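Local structure of aminotransferase (4GRX) at residues 106-111 with 340-345; 272-277 with 347-352; 370-375 with 389-394; 376-381 with 455-460. The protein probably transfers amino groups between omega-amino donors and keto acceptors, using pyridoxal phosphate held as a Schiff base, as in other class III aminotransferases. All coordinates share one frame; numbering follows the deposited sequence.

From the N terminus, helix 103-115 comes first. Contact 1 brings it onto helix 339-354, closing a loop of 228 residues. The 272-277 segment lies inside that loop and meets the next turns of the same helix in contact 2, so contacts 1 and 2 cross; Leu108 touches Ile349 where they join. In contact 3 the chain leaves helix 357-375, runs through strand 381-387 and comes back along the helix as strand 390-395, closing a loop of 13 residues. Contact 4 takes 376-381 to helix 443-463, crossing contact 3; together they tie both helices to the three-stranded antiparallel sheet 381-387, 390-395, 432-435. Arg276 probably hydrogen-bonds the Phe389 carbonyl, joining contacts 2 and 3.

Contact 1 of 4, residues 106-111 with 340-345; sequences VMLSEK and VGCAIA
Helix 103-115 meets helix 339-354 in a helix-helix packing in which Leu108 is the knob and Cys342 and Ala345 form part of the hole. The backbones come closest at this point, with 5.9 Å between Leu108 CA and Cys342 CA. The leucine's CG lies anti to the backbone N (chi1 -168°), which carries both methyl branches on toward Ala345. CD1 touches Ala345 CB at 3.7 Å, and CD2 reaches the same methyl, Ala345 CB, at 3.8 Å, so the fork of the leucine straddles the alanine. Nearer the root of the side chain, Leu108 CB sits 4.2 Å from Cys342 CB. CD1 also passes the backbone oxygen of the preceding turn, Cys342 O, at 4.1 Å. Leu346 and Ile349 complete the hole: with Cys342 and Ala345 they give the i, i+3, i+4, i+7 spacing of knobs-into-holes packing. Met306, in the loop that leads into strand 307-311, packs against both Leu108 and Cys342. Away from this seam, the outer side of helix 103-115 belongs to the dimer: Glu110 forms a salt bridge with Arg22 of the second subunit, and Ser109 packs on Tyr26 of that subunit while its hydroxyl is hydrogen-bonded to Tyr125 of its own chain. No hydrogen bond or ion pair links the two segments. Their adhesion is therefore apolar, coming from buried methyl and methylene groups, and small side chains at 342 and 345 let one branched leucine draw the two helices close together.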
loop_
_atom_site.group_PDB
_atom_site.type_symbol
_atom_site.label_atom_id
_atom_site.label_comp_id
_atom_site.label_asym_id
_atom_site.label_seq_id
_atom_site.Cartn_x
_atom_site.Cartn_y
_atom_site.Cartn_z
ATOM N N VAL A 106 15.046 10.266 8.084
ATOM C CA VAL A 106 16.122 11.124 7.604
ATOM C C VAL A 106 17.376 10.296 7.308
ATOM O O VAL A 106 18.111 10.582 6.356
ATOM C CB VAL A 106 16.430 12.272 8.597
ATOM C CG1 VAL A 106 17.476 13.217 8.027
ATOM C CG2 VAL A 106 15.165 13.047 8.946
ATOM N N MET A 107 17.601 9.253 8.104
ATOM C CA MET A 107 18.763 8.390 7.918
ATOM C C MET A 107 18.698 7.523 6.657
ATOM O O MET A 107 19.627 7.523 5.842
ATOM C CB MET A 107 19.008 7.540 9.164
ATOM C CG MET A 107 19.790 8.251 10.264
ATOM S SD MET A 107 19.693 7.303 11.795
ATOM C CE MET A 107 20.841 8.222 12.839
ATOM N N LEU A 108 17.594 6.800 6.489
ATOM C CA LEU A 108 17.423 5.959 5.298
ATOM C C LEU A 108 17.493 6.720 3.968
ATOM O O LEU A 108 18.234 6.307 3.066
ATOM C CB LEU A 108 16.152 5.128 5.374
ATOM C CG LEU A 108 16.118 4.041 4.301
ATOM C CD1 LEU A 108 17.145 2.955 4.578
ATOM C CD2 LEU A 108 14.723 3.458 4.204
ATOM N N SER A 109 16.745 7.823 3.856
ATOM C CA SER A 109 16.849 8.716 2.689
ATOM C C SER A 109 18.313 8.947 2.307
ATOM O O SER A 109 18.713 8.678 1.179
ATOM C CB SER A 109 16.167 10.062 2.951
ATOM O OG SER A 109 14.766 9.938 3.104
ATOM N N GLU A 110 19.105 9.413 3.273
ATOM C CA GLU A 110 20.524 9.678 3.083
ATOM C C GLU A 110 21.265 8.430 2.616
ATOM O O GLU A 110 22.010 8.467 1.633
ATOM C CB GLU A 110 21.111 10.186 4.388
ATOM C CG GLU A 110 22.511 10.758 4.271
ATOM C CD GLU A 110 22.858 11.651 5.449
ATOM O OE1 GLU A 110 22.472 11.301 6.585
ATOM O OE2 GLU A 110 23.515 12.702 5.248
ATOM N N LYS A 111 21.030 7.323 3.316
ATOM C CA LYS A 111 21.648 6.046 2.972
ATOM C C LYS A 111 21.276 5.599 1.559
ATOM O O LYS A 111 22.153 5.223 0.768
ATOM C CB LYS A 111 21.286 4.974 4.009
ATOM C CG LYS A 111 21.863 3.585 3.748
ATOM C CD LYS A 111 23.369 3.553 3.464
ATOM C CE LYS A 111 24.219 4.109 4.602
ATOM N NZ LYS A 111 25.590 3.521 4.642
ATOM N N VAL A 340 10.123 2.334 12.477
ATOM C CA VAL A 340 10.490 0.927 12.508
ATOM C C VAL A 340 11.007 0.431 11.149
ATOM O O VAL A 340 12.084 -0.165 11.060
ATOM C CB VAL A 340 9.338 0.047 13.025
ATOM C CG1 VAL A 340 9.668 -1.423 12.832
ATOM C CG2 VAL A 340 9.080 0.330 14.500
ATOM N N GLY A 341 10.251 0.692 10.095
ATOM C CA GLY A 341 10.607 0.194 8.779
ATOM C C GLY A 341 11.890 0.769 8.236
ATOM O O GLY A 341 12.614 0.102 7.498
ATOM N N CYS A 342 12.164 2.018 8.587
ATOM C CA CYS A 342 13.366 2.679 8.121
ATOM C C CYS A 342 14.595 2.090 8.799
ATOM O O CYS A 342 15.570 1.762 8.120
ATOM C CB CYS A 342 13.279 4.181 8.358
ATOM S SG CYS A 342 12.175 5.053 7.221
ATOM N N ALA A 343 14.531 1.943 10.125
ATOM C CA ALA A 343 15.552 1.247 10.914
ATOM C C ALA A 343 15.894 -0.112 10.331
ATOM O O ALA A 343 17.076 -0.447 10.185
ATOM C CB ALA A 343 15.087 1.074 12.349
ATOM N N ILE A 344 14.855 -0.882 10.003
ATOM C CA ILE A 344 15.016 -2.238 9.503
ATOM C C ILE A 344 15.734 -2.242 8.155
ATOM O O ILE A 344 16.624 -3.071 7.897
ATOM C CB ILE A 344 13.649 -2.954 9.409
ATOM C CG1 ILE A 344 13.127 -3.274 10.822
ATOM C CG2 ILE A 344 13.744 -4.197 8.533
ATOM C CD1 ILE A 344 11.729 -3.862 10.874
ATOM N N ALA A 345 15.350 -1.299 7.308
ATOM C CA ALA A 345 15.944 -1.171 5.996
ATOM C C ALA A 345 17.436 -0.828 6.113
ATOM O O ALA A 345 18.263 -1.415 5.417
ATOM C CB ALA A 345 15.191 -0.136 5.175
#

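Contact 2 of 4, residues 272-277 with 347-352; sequences CGFGRT and KAIDVV
Phe274 has a left-handed backbone conformation (phi 58°, psi 58°), and its ring, with CG beside the backbone N (chi1 -51°), reaches helix 339-354 at Ile349. There the far corner of the ring meets the isoleucine's longer branch: Phe274 CE2 lies 3.6 Å from Ile349 CG1. The neighbouring atom, Phe274 CZ, is 4.0 Å from Ile349 CD1, and the two side chains run at a slant to each other. One turn further along, Val352 turns CG1 toward the base of the phenylalanine. That methyl sits 4.2 Å from Phe274 CB and also rests against the carbonyl, with Val352 CG1 to Phe274 O at 3.6 Å. Leu112 and Val115 of helix 103-115 pack on the ring too, and Trp281 meets it with the ring planes inclined at about 50°. Two residues on, Arg276 ties the loop to other parts of the chain through hydrogen bonds to Ser66, Trp69, Phe389 and Pro437. The loop follows strand 265-268 of the central seven-stranded mixed sheet, so the phenylalanine fills the apolar seam between the loop and helices 103-115 and 339-354, in an arrangement consistent with the alpha/beta core of the fold-type I aminotransferases.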
loop_
_atom_site.group_PDB
_atom_site.type_symbol
_atom_site.label_atom_id
_atom_site.label_comp_id
_atom_site.label_asym_id
_atom_site.label_seq_id
_atom_site.Cartn_x
_atom_site.Cartn_y
_atom_site.Cartn_z
ATOM N N CYS A 272 15.200 -6.553 -8.158
ATOM C CA CYS A 272 16.585 -6.524 -8.590
ATOM C C CYS A 272 17.434 -5.685 -7.651
ATOM O O CYS A 272 18.671 -5.789 -7.655
ATOM C CB CYS A 272 16.684 -6.046 -10.045
ATOM S SG CYS A 272 15.984 -7.218 -11.244
ATOM N N GLY A 273 16.756 -4.887 -6.825
ATOM C CA GLY A 273 17.423 -4.031 -5.844
ATOM C C GLY A 273 18.157 -4.826 -4.774
ATOM O O GLY A 273 17.612 -5.770 -4.207
ATOM N N PHE A 274 19.398 -4.430 -4.493
ATOM C CA PHE A 274 20.236 -5.081 -3.478
ATOM C C PHE A 274 20.466 -6.564 -3.701
ATOM O O PHE A 274 20.110 -7.366 -2.830
ATOM C CB PHE A 274 19.646 -4.889 -2.083
ATOM C CG PHE A 274 19.323 -3.478 -1.768
ATOM C CD1 PHE A 274 18.016 -3.041 -1.797
ATOM C CD2 PHE A 274 20.337 -2.572 -1.463
ATOM C CE1 PHE A 274 17.716 -1.715 -1.515
ATOM C CE2 PHE A 274 20.046 -1.246 -1.181
ATOM C CZ PHE A 274 18.729 -0.818 -1.215
ATOM N N GLY A 275 21.025 -6.931 -4.861
ATOM C CA GLY A 275 21.804 -8.170 -4.973
ATOM C C GLY A 275 21.434 -9.356 -5.842
ATOM O O GLY A 275 22.318 -10.014 -6.397
ATOM N N ARG A 276 20.151 -9.657 -5.962
ATOM C CA ARG A 276 19.743 -10.889 -6.625
ATOM C C ARG A 276 20.372 -11.074 -8.024
ATOM O O ARG A 276 20.593 -12.214 -8.474
ATOM C CB ARG A 276 18.211 -11.020 -6.639
ATOM C CG ARG A 276 17.708 -12.445 -6.798
ATOM C CD ARG A 276 16.213 -12.571 -6.524
ATOM N NE ARG A 276 15.900 -12.647 -5.090
ATOM C CZ ARG A 276 16.123 -13.708 -4.303
ATOM N NH1 ARG A 276 16.684 -14.819 -4.782
ATOM N NH2 ARG A 276 15.799 -13.659 -3.016
ATOM N N THR A 277 20.691 -9.963 -8.679
ATOM C CA THR A 277 21.178 -9.955 -10.053
ATOM C C THR A 277 22.675 -10.160 -10.161
ATOM O O THR A 277 23.182 -10.474 -11.246
ATOM C CB THR A 277 20.879 -8.608 -10.728
ATOM O OG1 THR A 277 21.124 -7.524 -9.794
ATOM C CG2 THR A 277 19.427 -8.606 -11.220
ATOM N N LYS A 347 19.445 -1.625 8.572
ATOM C CA LYS A 347 20.014 -2.913 8.915
ATOM C C LYS A 347 20.032 -3.896 7.744
ATOM O O LYS A 347 21.033 -4.591 7.538
ATOM C CB LYS A 347 19.284 -3.539 10.098
ATOM C CG LYS A 347 19.986 -4.762 10.660
ATOM C CD LYS A 347 21.292 -4.380 11.330
ATOM C CE LYS A 347 22.171 -5.598 11.528
ATOM N NZ LYS A 347 23.497 -5.221 12.084
ATOM N N ALA A 348 18.937 -3.970 6.992
ATOM C CA ALA A 348 18.887 -4.891 5.849
ATOM C C ALA A 348 19.918 -4.525 4.769
ATOM O O ALA A 348 20.636 -5.396 4.267
ATOM C CB ALA A 348 17.483 -4.965 5.259
ATOM N N ILE A 349 19.980 -3.240 4.421
ATOM C CA ILE A 349 20.991 -2.731 3.490
ATOM C C ILE A 349 22.411 -3.072 3.987
ATOM O O ILE A 349 23.242 -3.581 3.229
ATOM C CB ILE A 349 20.789 -1.215 3.216
ATOM C CG1 ILE A 349 19.487 -1.018 2.414
ATOM C CG2 ILE A 349 21.989 -0.609 2.480
ATOM C CD1 ILE A 349 18.814 0.319 2.594
ATOM N N ASP A 350 22.663 -2.829 5.267
ATOM C CA ASP A 350 23.961 -3.147 5.861
ATOM C C ASP A 350 24.251 -4.650 5.795
ATOM O O ASP A 350 25.335 -5.047 5.365
ATOM C CB ASP A 350 24.060 -2.630 7.302
ATOM C CG ASP A 350 25.490 -2.645 7.837
ATOM O OD1 ASP A 350 26.439 -2.856 7.045
ATOM O OD2 ASP A 350 25.672 -2.435 9.060
ATOM N N VAL A 351 23.287 -5.477 6.201
ATOM C CA VAL A 351 23.457 -6.939 6.190
ATOM C C VAL A 351 23.805 -7.475 4.794
ATOM O O VAL A 351 24.758 -8.246 4.639
ATOM C CB VAL A 351 22.217 -7.671 6.767
ATOM C CG1 VAL A 351 22.203 -9.142 6.361
ATOM C CG2 VAL A 351 22.176 -7.540 8.285
ATOM N N VAL A 352 23.043 -7.051 3.792
ATOM C CA VAL A 352 23.221 -7.521 2.423
ATOM C C VAL A 352 24.609 -7.141 1.870
ATOM O O VAL A 352 25.388 -8.009 1.453
ATOM C CB VAL A 352 22.067 -7.025 1.499
ATOM C CG1 VAL A 352 22.324 -7.374 0.042
ATOM C CG2 VAL A 352 20.735 -7.618 1.930
#

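Contact 3 of 4, residues 370-375 with 389-394; sequences AGLKRI and FMWALE
Leu372 has the largest share of a wholly apolar contact, touching both Trp391 and Leu393; no hydrogen bond links the segments. Its CG is anti to the carbonyl carbon (chi1 -55°), which sends one methyl to each of these two partners. CD1 meets the root of the indole obliquely, with Leu372 CD1 3.4 Å from Trp391 CG and also 3.4 Å from Trp391 CE3. The other branch turns to Leu393: Leu372 CD2 is 4.1 Å from Leu393 CD1. Leu393 CD1 is shared, since Ile375 CG2 meets it at 4.1 Å as well, the two side chains crossing at about a right angle. Leu393 CD2 leans on the helix backbone, 3.9 Å from Leu372 O. This is a helix laid along an antiparallel sheet: the axes of helix 370-375 and strand 390-394 run nearly parallel (2°), 9.6 Å apart. Strand alternation turns Trp391 and Leu393 to the helix, while Met390 and Ala392 point away from it and pack on loops that include Val237 and Val243. The aromatic part is extended by Phe368, whose ring meets that of Trp391. Polar bonds lie outside the pair: Trp391 NE1 bonds to the Gly388 carbonyl, and Glu394 forms salt bridges with Arg198 and Arg385.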
loop_
_atom_site.group_PDB
_atom_site.type_symbol
_atom_site.label_atom_id
_atom_site.label_comp_id
_atom_site.label_asym_id
_atom_site.label_seq_id
_atom_site.Cartn_x
_atom_site.Cartn_y
_atom_site.Cartn_z
ATOM N N ALA A 370 25.127 -24.122 -13.196
ATOM C CA ALA A 370 25.521 -25.478 -13.567
ATOM C C ALA A 370 24.405 -26.491 -13.281
ATOM O O ALA A 370 24.152 -27.378 -14.090
ATOM C CB ALA A 370 26.809 -25.865 -12.866
ATOM N N GLY A 371 23.727 -26.331 -12.143
ATOM C CA GLY A 371 22.606 -27.194 -11.767
ATOM C C GLY A 371 21.456 -27.148 -12.758
ATOM O O GLY A 371 20.929 -28.183 -13.167
ATOM N N LEU A 372 21.073 -25.940 -13.158
ATOM C CA LEU A 372 19.960 -25.770 -14.080
ATOM C C LEU A 372 20.264 -26.294 -15.476
ATOM O O LEU A 372 19.415 -26.952 -16.079
ATOM C CB LEU A 372 19.553 -24.315 -14.154
ATOM C CG LEU A 372 19.207 -23.665 -12.821
ATOM C CD1 LEU A 372 18.947 -22.199 -13.082
ATOM C CD2 LEU A 372 18.015 -24.319 -12.120
ATOM N N LYS A 373 21.470 -26.005 -15.974
ATOM C CA LYS A 373 21.955 -26.543 -17.259
ATOM C C LYS A 373 21.909 -28.064 -17.282
ATOM O O LYS A 373 21.543 -28.654 -18.292
ATOM C CB LYS A 373 23.377 -26.066 -17.559
ATOM C CG LYS A 373 23.843 -26.340 -18.979
ATOM C CD LYS A 373 25.344 -26.571 -19.012
ATOM C CE LYS A 373 25.890 -26.363 -20.412
ATOM N NZ LYS A 373 27.379 -26.345 -20.433
ATOM N N ARG A 374 22.287 -28.685 -16.166
ATOM C CA ARG A 374 22.163 -30.136 -16.000
ATOM C C ARG A 374 20.681 -30.538 -16.036
ATOM O O ARG A 374 20.316 -31.481 -16.752
ATOM C CB ARG A 374 22.865 -30.615 -14.709
ATOM C CG ARG A 374 22.996 -32.131 -14.546
ATOM C CD ARG A 374 23.903 -32.533 -13.379
ATOM N NE ARG A 374 23.450 -32.048 -12.065
ATOM C CZ ARG A 374 23.940 -30.979 -11.416
ATOM N NH1 ARG A 374 24.927 -30.247 -11.937
ATOM N NH2 ARG A 374 23.444 -30.631 -10.227
ATOM N N ILE A 375 19.838 -29.803 -15.301
ATOM C CA ILE A 375 18.409 -30.119 -15.200
ATOM C C ILE A 375 17.651 -29.910 -16.512
ATOM O O ILE A 375 16.745 -30.669 -16.830
ATOM C CB ILE A 375 17.740 -29.391 -14.010
ATOM C CG1 ILE A 375 18.280 -29.960 -12.693
ATOM C CG2 ILE A 375 16.236 -29.620 -13.993
ATOM C CD1 ILE A 375 17.934 -29.153 -11.460
ATOM N N PHE A 389 21.091 -15.029 -8.269
ATOM C CA PHE A 389 20.202 -15.941 -7.544
ATOM C C PHE A 389 18.744 -15.803 -7.978
ATOM O O PHE A 389 17.831 -15.808 -7.139
ATOM C CB PHE A 389 20.316 -15.718 -6.037
ATOM C CG PHE A 389 21.303 -16.618 -5.354
ATOM C CD1 PHE A 389 22.448 -17.066 -6.015
ATOM C CD2 PHE A 389 21.099 -17.000 -4.027
ATOM C CE1 PHE A 389 23.361 -17.887 -5.372
ATOM C CE2 PHE A 389 22.009 -17.813 -3.376
ATOM C CZ PHE A 389 23.147 -18.257 -4.049
ATOM N N MET A 390 18.519 -15.661 -9.284
ATOM C CA MET A 390 17.169 -15.694 -9.828
ATOM C C MET A 390 17.152 -16.453 -11.149
ATOM O O MET A 390 17.886 -16.124 -12.084
ATOM C CB MET A 390 16.573 -14.287 -9.931
ATOM C CG MET A 390 17.240 -13.349 -10.916
ATOM S SD MET A 390 16.577 -11.678 -10.828
ATOM C CE MET A 390 14.845 -11.879 -11.264
ATOM N N TRP A 391 16.340 -17.504 -11.202
ATOM C CA TRP A 391 16.418 -18.488 -12.287
ATOM C C TRP A 391 15.093 -19.114 -12.591
ATOM O O TRP A 391 14.194 -19.162 -11.725
ATOM C CB TRP A 391 17.408 -19.583 -11.921
ATOM C CG TRP A 391 18.822 -19.082 -11.762
ATOM C CD1 TRP A 391 19.444 -18.669 -10.593
ATOM C CD2 TRP A 391 19.835 -18.901 -12.819
ATOM N NE1 TRP A 391 20.726 -18.256 -10.841
ATOM C CE2 TRP A 391 21.025 -18.367 -12.155
ATOM C CE3 TRP A 391 19.871 -19.118 -14.194
ATOM C CZ2 TRP A 391 22.190 -18.074 -12.858
ATOM C CZ3 TRP A 391 21.049 -18.817 -14.894
ATOM C CH2 TRP A 391 22.176 -18.306 -14.243
ATOM N N ALA A 392 14.957 -19.595 -13.828
ATOM C CA ALA A 392 13.767 -20.335 -14.240
ATOM C C ALA A 392 14.024 -21.418 -15.294
ATOM O O ALA A 392 14.879 -21.270 -16.176
ATOM C CB ALA A 392 12.669 -19.395 -14.697
ATOM N N LEU A 393 13.278 -22.513 -15.156
ATOM C CA LEU A 393 13.190 -23.564 -16.146
ATOM C C LEU A 393 11.828 -23.480 -16.858
ATOM O O LEU A 393 10.790 -23.329 -16.218
ATOM C CB LEU A 393 13.334 -24.910 -15.452
ATOM C CG LEU A 393 14.676 -25.145 -14.763
ATOM C CD1 LEU A 393 14.521 -25.981 -13.494
ATOM C CD2 LEU A 393 15.680 -25.767 -15.733
ATOM N N GLU A 394 11.831 -23.565 -18.182
ATOM C CA GLU A 394 10.572 -23.529 -18.928
ATOM C C GLU A 394 10.095 -24.929 -19.322
ATOM O O GLU A 394 10.783 -25.632 -20.052
ATOM C CB GLU A 394 10.735 -22.693 -20.177
ATOM C CG GLU A 394 9.452 -22.573 -20.960
ATOM C CD GLU A 394 8.610 -21.372 -20.558
ATOM O OE1 GLU A 394 9.085 -20.502 -19.782
ATOM O OE2 GLU A 394 7.464 -21.304 -21.044
#

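Contact 4 of 4, residues 376-381 with 455-460; sequences ADRPNI and KALDKV
Arg378 reaches across to Leu457 and Asp458 of helix 443-463, and its guanidinium is gripped in two different ways. The close-packed side is apolar: Leu457 CB lies over one face of the group, offset toward its rim, 3.8 Å from Arg378 NH1. At the edge, Arg378 NH1 donates to Asp458 OD1 in a salt bridge of 2.6 Å. The N-H...O angle is 160°, the oxygen stays close to the guanidinium plane, and it is met nearly along its C-O axis, although the two planar groups are turned 42° apart. A bend at chi3 (97°) swings the group round to the helix. Glu454, one turn before Asp458, takes NH2 in a second salt bridge, so two carboxylates balance the positive charge and probably fix the rotation of the guanidinium. The acidic side is the solvent side: Asp458 is exposed, whereas Leu457 is buried. Arg378 opens a type I turn that ends at Ile381 and leads into strand 381-387. Leu457 also packs on Ile375, at the end of helix 357-375, and on another side of helix 443-463 Ala456 and Val460 pack against Thr418 of helix 411-421.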
loop_
_atom_site.group_PDB
_atom_site.type_symbol
_atom_site.label_atom_id
_atom_site.label_comp_id
_atom_site.label_asym_id
_atom_site.label_seq_id
_atom_site.Cartn_x
_atom_site.Cartn_y
_atom_site.Cartn_z
ATOM N N ALA A 376 18.052 -28.904 -17.281
ATOM C CA ALA A 376 17.406 -28.564 -18.548
ATOM C C ALA A 376 17.651 -29.589 -19.658
ATOM O O ALA A 376 17.114 -29.456 -20.760
ATOM C CB ALA A 376 17.864 -27.193 -19.008
ATOM N N ASP A 377 18.461 -30.604 -19.370
ATOM C CA ASP A 377 18.869 -31.582 -20.386
ATOM C C ASP A 377 17.722 -32.419 -20.965
ATOM O O ASP A 377 17.763 -32.801 -22.138
ATOM C CB ASP A 377 19.932 -32.523 -19.824
ATOM C CG ASP A 377 20.771 -33.162 -20.909
ATOM O OD1 ASP A 377 20.872 -32.575 -22.014
ATOM O OD2 ASP A 377 21.335 -34.249 -20.650
ATOM N N ARG A 378 16.712 -32.687 -20.144
ATOM C CA ARG A 378 15.596 -33.554 -20.503
ATOM C C ARG A 378 14.649 -33.025 -21.604
ATOM O O ARG A 378 14.695 -31.840 -21.951
ATOM C CB ARG A 378 14.813 -33.885 -19.241
ATOM C CG ARG A 378 14.419 -32.667 -18.445
ATOM C CD ARG A 378 13.727 -33.101 -17.188
ATOM N NE ARG A 378 14.654 -33.134 -16.074
ATOM C CZ ARG A 378 14.508 -33.913 -15.016
ATOM N NH1 ARG A 378 13.482 -34.746 -14.942
ATOM N NH2 ARG A 378 15.394 -33.868 -14.035
ATOM N N PRO A 379 13.803 -33.927 -22.168
ATOM C CA PRO A 379 12.811 -33.618 -23.221
ATOM C C PRO A 379 11.834 -32.481 -22.914
ATOM O O PRO A 379 11.467 -31.745 -23.823
ATOM C CB PRO A 379 12.024 -34.932 -23.365
ATOM C CG PRO A 379 12.963 -35.996 -22.934
ATOM C CD PRO A 379 13.894 -35.384 -21.923
ATOM N N ASN A 380 11.422 -32.335 -21.656
ATOM C CA ASN A 380 10.322 -31.414 -21.293
ATOM C C ASN A 380 10.702 -30.079 -20.654
ATOM O O ASN A 380 9.847 -29.393 -20.094
ATOM C CB ASN A 380 9.291 -32.132 -20.410
ATOM C CG ASN A 380 8.634 -33.306 -21.117
ATOM O OD1 ASN A 380 8.702 -34.432 -20.651
ATOM N ND2 ASN A 380 8.013 -33.045 -22.256
ATOM N N ILE A 381 11.979 -29.718 -20.734
ATOM C CA ILE A 381 12.428 -28.379 -20.400
ATOM C C ILE A 381 12.885 -27.746 -21.696
ATOM O O ILE A 381 13.728 -28.302 -22.393
ATOM C CB ILE A 381 13.605 -28.390 -19.399
ATOM C CG1 ILE A 381 13.188 -29.004 -18.046
ATOM C CG2 ILE A 381 14.191 -26.994 -19.238
ATOM C CD1 ILE A 381 11.853 -28.532 -17.497
ATOM N N LYS A 455 13.439 -34.662 -8.605
ATOM C CA LYS A 455 12.517 -35.736 -8.269
ATOM C C LYS A 455 11.091 -35.330 -8.663
ATOM O O LYS A 455 10.402 -36.064 -9.383
ATOM C CB LYS A 455 12.612 -36.060 -6.776
ATOM C CG LYS A 455 12.223 -37.489 -6.424
ATOM C CD LYS A 455 12.611 -37.845 -4.993
ATOM C CE LYS A 455 14.069 -37.495 -4.693
ATOM N NZ LYS A 455 14.574 -38.217 -3.491
ATOM N N ALA A 456 10.683 -34.142 -8.214
ATOM C CA ALA A 456 9.413 -33.533 -8.608
ATOM C C ALA A 456 9.224 -33.547 -10.123
ATOM O O ALA A 456 8.185 -33.996 -10.609
ATOM C CB ALA A 456 9.310 -32.120 -8.065
ATOM N N LEU A 457 10.232 -33.092 -10.869
ATOM C CA LEU A 457 10.135 -33.099 -12.329
ATOM C C LEU A 457 9.964 -34.518 -12.911
ATOM O O LEU A 457 9.143 -34.725 -13.809
ATOM C CB LEU A 457 11.307 -32.352 -12.992
ATOM C CG LEU A 457 11.497 -30.862 -12.683
ATOM C CD1 LEU A 457 12.784 -30.343 -13.304
ATOM C CD2 LEU A 457 10.313 -30.012 -13.124
ATOM N N ASP A 458 10.723 -35.485 -12.397
ATOM C CA ASP A 458 10.628 -36.863 -12.883
ATOM C C ASP A 458 9.207 -37.365 -12.709
ATOM O O ASP A 458 8.607 -37.910 -13.640
ATOM C CB ASP A 458 11.568 -37.793 -12.115
ATOM C CG ASP A 458 13.037 -37.575 -12.446
ATOM O OD1 ASP A 458 13.389 -36.645 -13.209
ATOM O OD2 ASP A 458 13.857 -38.349 -11.916
ATOM N N LYS A 459 8.681 -37.158 -11.505
ATOM C CA LYS A 459 7.361 -37.631 -11.124
ATOM C C LYS A 459 6.279 -37.015 -12.013
ATOM O O LYS A 459 5.497 -37.748 -12.613
ATOM C CB LYS A 459 7.106 -37.314 -9.648
ATOM C CG LYS A 459 6.136 -38.240 -8.952
ATOM C CD LYS A 459 6.271 -38.069 -7.447
ATOM C CE LYS A 459 5.852 -39.324 -6.693
ATOM N NZ LYS A 459 4.450 -39.698 -7.021
ATOM N N VAL A 460 6.259 -35.684 -12.119
ATOM C CA VAL A 460 5.232 -34.977 -12.878
ATOM C C VAL A 460 5.290 -35.257 -14.391
ATOM O O VAL A 460 4.263 -35.585 -14.997
ATOM C CB VAL A 460 5.261 -33.457 -12.606
ATOM C CG1 VAL A 460 4.207 -32.729 -13.439
ATOM C CG2 VAL A 460 5.057 -33.170 -11.124
#